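Local coordinates for protein pollen receptor-like kinase 3 (Arabidopsis thaliana, PDB 5WLS) that probably acts as a leucine-rich-repeat receptor-like kinase of pollen, whose extracellular domain, the part described here, resembles that of the SERK co-receptors, at residues P89-L94 / P114-V119; P155-G160 / I180-R185. One frame throughout, in Å; residues are numbered along the deposited sequence.

Contact 1 of 2, residues P89-L94 / P114-V119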
loop_
_atom_site.group_PDB
_atom_site.type_symbol
_atom_site.label_atom_id
_atom_site.label_comp_id
_atom_site.label_asym_id
_atom_site.label_seq_id
_atom_site.Cartn_x
_atom_site.Cartn_y
_atom_site.Cartn_z
ATOM N N PRO A 89 1.177 -10.845 -8.635
ATOM C CA PRO A 89 1.279 -11.943 -7.660
ATOM C C PRO A 89 2.505 -11.911 -6.752
ATOM O O PRO A 89 2.428 -12.355 -5.603
ATOM C CB PRO A 89 1.286 -13.191 -8.555
ATOM C CG PRO A 89 1.846 -12.719 -9.864
ATOM C CD PRO A 89 1.359 -11.304 -10.026
ATOM N N GLY A 90 3.629 -11.392 -7.231
ATOM C CA GLY A 90 4.838 -11.366 -6.431
ATOM C C GLY A 90 5.067 -10.062 -5.700
ATOM O O GLY A 90 6.191 -9.786 -5.276
ATOM N N LEU A 91 4.031 -9.245 -5.547
ATOM C CA LEU A 91 4.240 -7.931 -4.959
ATOM C C LEU A 91 4.561 -8.077 -3.480
ATOM O O LEU A 91 3.870 -8.793 -2.748
ATOM C CB LEU A 91 3.003 -7.056 -5.156
ATOM C CG LEU A 91 3.205 -5.566 -4.879
ATOM C CD1 LEU A 91 3.904 -4.914 -6.056
ATOM C CD2 LEU A 91 1.866 -4.886 -4.649
ATOM N N LYS A 92 5.628 -7.407 -3.047
ATOM C CA LYS A 92 6.068 -7.451 -1.662
ATOM C C LYS A 92 5.869 -6.134 -0.932
ATOM O O LYS A 92 5.678 -6.141 0.286
ATOM C CB LYS A 92 7.549 -7.854 -1.565
ATOM C CG LYS A 92 7.894 -9.198 -2.211
ATOM C CD LYS A 92 9.358 -9.590 -1.981
ATOM C CE LYS A 92 10.345 -8.499 -2.354
ATOM N NZ LYS A 92 11.745 -8.938 -2.072
ATOM N N SER A 93 5.902 -5.011 -1.648
ATOM C CA SER A 93 5.903 -3.688 -1.036
ATOM C C SER A 93 4.997 -2.767 -1.837
ATOM O O SER A 93 5.254 -2.509 -3.018
ATOM C CB SER A 93 7.323 -3.124 -0.970
ATOM O OG SER A 93 7.318 -1.753 -0.622
ATOM N N LEU A 94 3.944 -2.273 -1.190
ATOM C CA LEU A 94 2.965 -1.374 -1.799
ATOM C C LEU A 94 2.953 -0.076 -0.995
ATOM O O LEU A 94 2.315 0.007 0.060
ATOM C CB LEU A 94 1.580 -2.015 -1.842
ATOM C CG LEU A 94 0.471 -1.158 -2.450
ATOM C CD1 LEU A 94 0.831 -0.750 -3.869
ATOM C CD2 LEU A 94 -0.842 -1.922 -2.438
ATOM N N PRO A 114 -0.180 -13.177 -0.732
ATOM C CA PRO A 114 0.563 -13.614 0.456
ATOM C C PRO A 114 1.979 -13.071 0.520
ATOM O O PRO A 114 2.614 -13.169 1.578
ATOM C CB PRO A 114 0.568 -15.139 0.313
ATOM C CG PRO A 114 0.589 -15.350 -1.161
ATOM C CD PRO A 114 -0.238 -14.234 -1.759
ATOM N N GLN A 115 2.485 -12.499 -0.572
ATOM C CA GLN A 115 3.848 -11.993 -0.618
ATOM C C GLN A 115 3.990 -10.602 -0.013
ATOM O O GLN A 115 5.120 -10.176 0.249
ATOM C CB GLN A 115 4.344 -11.967 -2.067
ATOM C CG GLN A 115 4.290 -13.311 -2.778
ATOM C CD GLN A 115 5.181 -14.354 -2.138
ATOM O OE1 GLN A 115 4.706 -15.264 -1.458
ATOM N NE2 GLN A 115 6.485 -14.232 -2.359
ATOM N N LEU A 116 2.889 -9.887 0.210
ATOM C CA LEU A 116 2.971 -8.520 0.710
ATOM C C LEU A 116 3.558 -8.491 2.115
ATOM O O LEU A 116 2.990 -9.063 3.050
ATOM C CB LEU A 116 1.590 -7.865 0.699
ATOM C CG LEU A 116 1.240 -7.026 -0.534
ATOM C CD1 LEU A 116 -0.238 -6.652 -0.536
ATOM C CD2 LEU A 116 2.126 -5.789 -0.619
ATOM N N LYS A 117 4.699 -7.820 2.260
ATOM C CA LYS A 117 5.312 -7.557 3.555
ATOM C C LYS A 117 5.001 -6.162 4.074
ATOM O O LYS A 117 4.912 -5.950 5.287
ATOM C CB LYS A 117 6.831 -7.727 3.460
ATOM C CG LYS A 117 7.259 -9.115 3.048
ATOM C CD LYS A 117 8.759 -9.262 3.183
ATOM C CE LYS A 117 9.148 -10.710 3.420
ATOM N NZ LYS A 117 10.494 -10.998 2.857
ATOM N N ARG A 118 4.851 -5.209 3.172
ATOM C CA ARG A 118 4.689 -3.809 3.512
ATOM C C ARG A 118 3.558 -3.179 2.719
ATOM O O ARG A 118 3.515 -3.295 1.491
ATOM C CB ARG A 118 5.974 -3.030 3.286
ATOM C CG ARG A 118 7.179 -3.100 4.229
ATOM C CD ARG A 118 8.006 -2.380 3.197
ATOM N NE ARG A 118 7.988 -0.963 3.496
ATOM C CZ ARG A 118 8.954 -0.078 3.327
ATOM N NH1 ARG A 118 10.114 -0.392 2.771
ATOM N NH2 ARG A 118 8.682 1.184 3.635
ATOM N N VAL A 119 2.634 -2.542 3.438
ATOM C CA VAL A 119 1.486 -1.841 2.862
ATOM C C VAL A 119 1.377 -0.486 3.553
ATOM O O VAL A 119 0.994 -0.412 4.731
ATOM C CB VAL A 119 0.184 -2.633 3.030
ATOM C CG1 VAL A 119 -0.989 -1.816 2.536
ATOM C CG2 VAL A 119 0.274 -3.961 2.290
#
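Ser-93 OG lies obliquely to the guanidinium of Arg-118 and touches that side chain at its CD methylene, 3.9 Å away; the guanidinium itself reaches on toward Glu-142 in a long, weak ion pair. In Gln-115, likewise, the aliphatic arm does the touching: CB lies 3.3 Å from Leu-91 O, and a chi1 of -57°, with CG anti to the carbonyl carbon, carries CG to Pro-89 O. The backbone then draws the segments together. Lys-92 O is gripped by two N-H groups, Lys-117 N at 2.8 Å and Arg-118 N at 3.1 Å. Leu-94 N answers with a bond to Arg-118 O (2.9 Å). Leu-91 and Leu-116, in the turns leading into the strands, pack on the side to which Leu-94 points, opposite Ser-93 and Arg-118; they run alongside each other in the same direction, their CD2 methyls 4.1 Å apart, and the Leu-116 methyl also reaches Leu-94 CB at 4.0 Å. Phe-110 and Phe-85 cover Leu-116 and Leu-94 respectively. Parallel strand pairing beside regularly spaced leucines turned into the core is the signature of a leucine-rich-repeat solenoid, here between neighbouring coils.

Contact 2 of 2, residues P155-G160 / I180-R185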
loop_
_atom_site.group_PDB
_atom_site.type_symbol
_atom_site.label_atom_id
_atom_site.label_comp_id
_atom_site.label_asym_id
_atom_site.label_seq_id
_atom_site.Cartn_x
_atom_site.Cartn_y
_atom_site.Cartn_z
ATOM N N PRO A 155 -10.489 -5.585 11.917
ATOM C CA PRO A 155 -10.567 -7.040 11.808
ATOM C C PRO A 155 -9.524 -7.701 12.688
ATOM O O PRO A 155 -8.479 -7.102 12.995
ATOM C CB PRO A 155 -10.285 -7.296 10.315
ATOM C CG PRO A 155 -10.596 -6.006 9.639
ATOM C CD PRO A 155 -10.219 -4.942 10.620
ATOM N N PRO A 156 -9.765 -8.933 13.127
ATOM C CA PRO A 156 -8.760 -9.631 13.932
ATOM C C PRO A 156 -7.555 -10.009 13.087
ATOM O O PRO A 156 -7.655 -10.214 11.875
ATOM C CB PRO A 156 -9.503 -10.876 14.430
ATOM C CG PRO A 156 -10.558 -11.107 13.398
ATOM C CD PRO A 156 -10.983 -9.740 12.939
ATOM N N LEU A 157 -6.406 -10.116 13.748
ATOM C CA LEU A 157 -5.166 -10.505 13.095
ATOM C C LEU A 157 -4.915 -11.987 13.337
ATOM O O LEU A 157 -5.000 -12.459 14.475
ATOM C CB LEU A 157 -3.996 -9.663 13.603
ATOM C CG LEU A 157 -2.589 -10.015 13.126
ATOM C CD1 LEU A 157 -2.415 -9.728 11.648
ATOM C CD2 LEU A 157 -1.589 -9.214 13.925
ATOM N N THR A 158 -4.605 -12.711 12.266
ATOM C CA THR A 158 -4.466 -14.159 12.349
ATOM C C THR A 158 -3.229 -14.548 13.148
ATOM O O THR A 158 -2.171 -13.924 13.029
ATOM C CB THR A 158 -4.403 -14.766 10.947
ATOM O OG1 THR A 158 -4.181 -16.178 11.041
ATOM C CG2 THR A 158 -3.288 -14.127 10.132
ATOM N N ASP A 159 -3.377 -15.578 13.986
ATOM C CA ASP A 159 -2.240 -16.094 14.743
ATOM C C ASP A 159 -1.115 -16.570 13.837
ATOM O O ASP A 159 0.024 -16.700 14.296
ATOM C CB ASP A 159 -2.678 -17.241 15.657
ATOM C CG ASP A 159 -3.472 -16.761 16.852
ATOM O OD1 ASP A 159 -3.264 -15.608 17.285
ATOM O OD2 ASP A 159 -4.298 -17.544 17.364
ATOM N N GLY A 160 -1.406 -16.830 12.560
ATOM C CA GLY A 160 -0.371 -17.246 11.635
ATOM C C GLY A 160 0.649 -16.167 11.345
ATOM O O GLY A 160 1.739 -16.475 10.848
ATOM N N ILE A 180 -7.625 -7.964 20.657
ATOM C CA ILE A 180 -6.539 -8.421 21.514
ATOM C C ILE A 180 -5.547 -9.287 20.748
ATOM O O ILE A 180 -4.414 -9.473 21.209
ATOM C CB ILE A 180 -7.075 -9.173 22.748
ATOM C CG1 ILE A 180 -7.774 -10.472 22.341
ATOM C CG2 ILE A 180 -8.006 -8.281 23.561
ATOM C CD1 ILE A 180 -8.110 -11.366 23.514
ATOM N N THR A 181 -5.943 -9.838 19.594
ATOM C CA THR A 181 -4.969 -10.453 18.695
ATOM C C THR A 181 -3.851 -9.482 18.337
ATOM O O THR A 181 -2.724 -9.908 18.055
ATOM C CB THR A 181 -5.654 -10.970 17.429
ATOM O OG1 THR A 181 -6.615 -10.012 16.971
ATOM C CG2 THR A 181 -6.368 -12.287 17.719
ATOM N N ILE A 182 -4.142 -8.183 18.327
ATOM C CA ILE A 182 -3.130 -7.168 18.048
ATOM C C ILE A 182 -2.468 -6.682 19.332
ATOM O O ILE A 182 -1.240 -6.619 19.428
ATOM C CB ILE A 182 -3.761 -5.992 17.271
ATOM C CG1 ILE A 182 -4.199 -6.431 15.876
ATOM C CG2 ILE A 182 -2.786 -4.827 17.182
ATOM C CD1 ILE A 182 -5.081 -5.416 15.175
ATOM N N SER A 183 -3.271 -6.340 20.343
ATOM C CA SER A 183 -2.750 -5.641 21.512
ATOM C C SER A 183 -1.948 -6.544 22.442
ATOM O O SER A 183 -1.151 -6.034 23.237
ATOM C CB SER A 183 -3.896 -4.984 22.284
ATOM O OG SER A 183 -4.879 -5.935 22.652
ATOM N N ASP A 184 -2.137 -7.865 22.377
ATOM C CA ASP A 184 -1.345 -8.756 23.220
ATOM C C ASP A 184 0.102 -8.872 22.759
ATOM O O ASP A 184 0.959 -9.282 23.551
ATOM C CB ASP A 184 -1.960 -10.158 23.257
ATOM C CG ASP A 184 -3.132 -10.260 24.209
ATOM O OD1 ASP A 184 -3.253 -9.402 25.108
ATOM O OD2 ASP A 184 -3.924 -11.216 24.070
ATOM N N ARG A 185 0.393 -8.523 21.510
ATOM C CA ARG A 185 1.706 -8.806 20.947
ATOM C C ARG A 185 2.764 -7.889 21.552
ATOM O O ARG A 185 2.557 -6.679 21.682
ATOM C CB ARG A 185 1.663 -8.665 19.429
ATOM C CG ARG A 185 0.590 -9.537 18.796
ATOM C CD ARG A 185 0.534 -9.359 17.295
ATOM N NE ARG A 185 -0.286 -10.389 16.660
ATOM C CZ ARG A 185 0.171 -11.309 15.815
ATOM N NH1 ARG A 185 1.453 -11.341 15.490
ATOM N NH2 ARG A 185 -0.666 -12.192 15.287
HETATM O O HOH W 1 -2.942 -12.790 16.123
#
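Leu-157 sets its CD2 methyl over one face of the Arg-185 guanidinium, 3.1 Å above the plane and nearer the edge of the group than its centre, and the two side chains are roughly perpendicular. Leu-157 CB meets Ile-182 CG1 at 4.0 Å, while Leu-157 N gives a nearly straight hydrogen bond to Thr-181 OG1 (3.2 Å, 165°). That hydroxyl sits between its own N and carbonyl carbon (chi1 42°), which turns it to the incoming N-H and leaves CG2 near Leu-157 O. In the next shell, Arg-185 NE binds Thr-181 O at 2.8 Å in the guanidinium plane, fixing the rotation of the flat group, and NH1 bonds to Asn-161 O beyond. Thr-158 O comes to the same group at an edge, 3.2 Å from Arg-185 NH2. With an alanine in place of Arg-185, Leu-157 would probably lose the surface under its CD2, and Thr-181 O and Asn-161 O would be left without the NE and NH1 donors. A water links Leu-157 O to Asp-159 OD1 and accepts from Arg-185 NH2 across the contact. Farther out, an ST turn, in which Gly-160 N bonds to Thr-158 OG1, bends the loop, and Met-135 packs on Ile-182. A short helix laid against the loop one coil earlier joins consecutive coils of a leucine-rich-repeat solenoid outside the strands of its long sheet.

How the contacts relate
Repetition is what unites the two sites: in each, a segment meets the one 25 residues further on, as expected where coils of similar length stack in a solenoid. Contact 1 is complete in sequence before contact 2 begins; their centres are 20 Å apart and their nearest atoms about 10 Å, so they do not meet. Contact 1 belongs to the large sheet, on adjacent strands 93-95 and 118-120 near the middle of the chain. Contact 2 joins the loop before strand 166-168 to helix 180-183 and the turn after it, which precede strand 189-191 at the sheet's edge. Together they show an elongated ectodomain built by neighbour-to-neighbour contacts, consistent with its likeness to the SERK co-receptors.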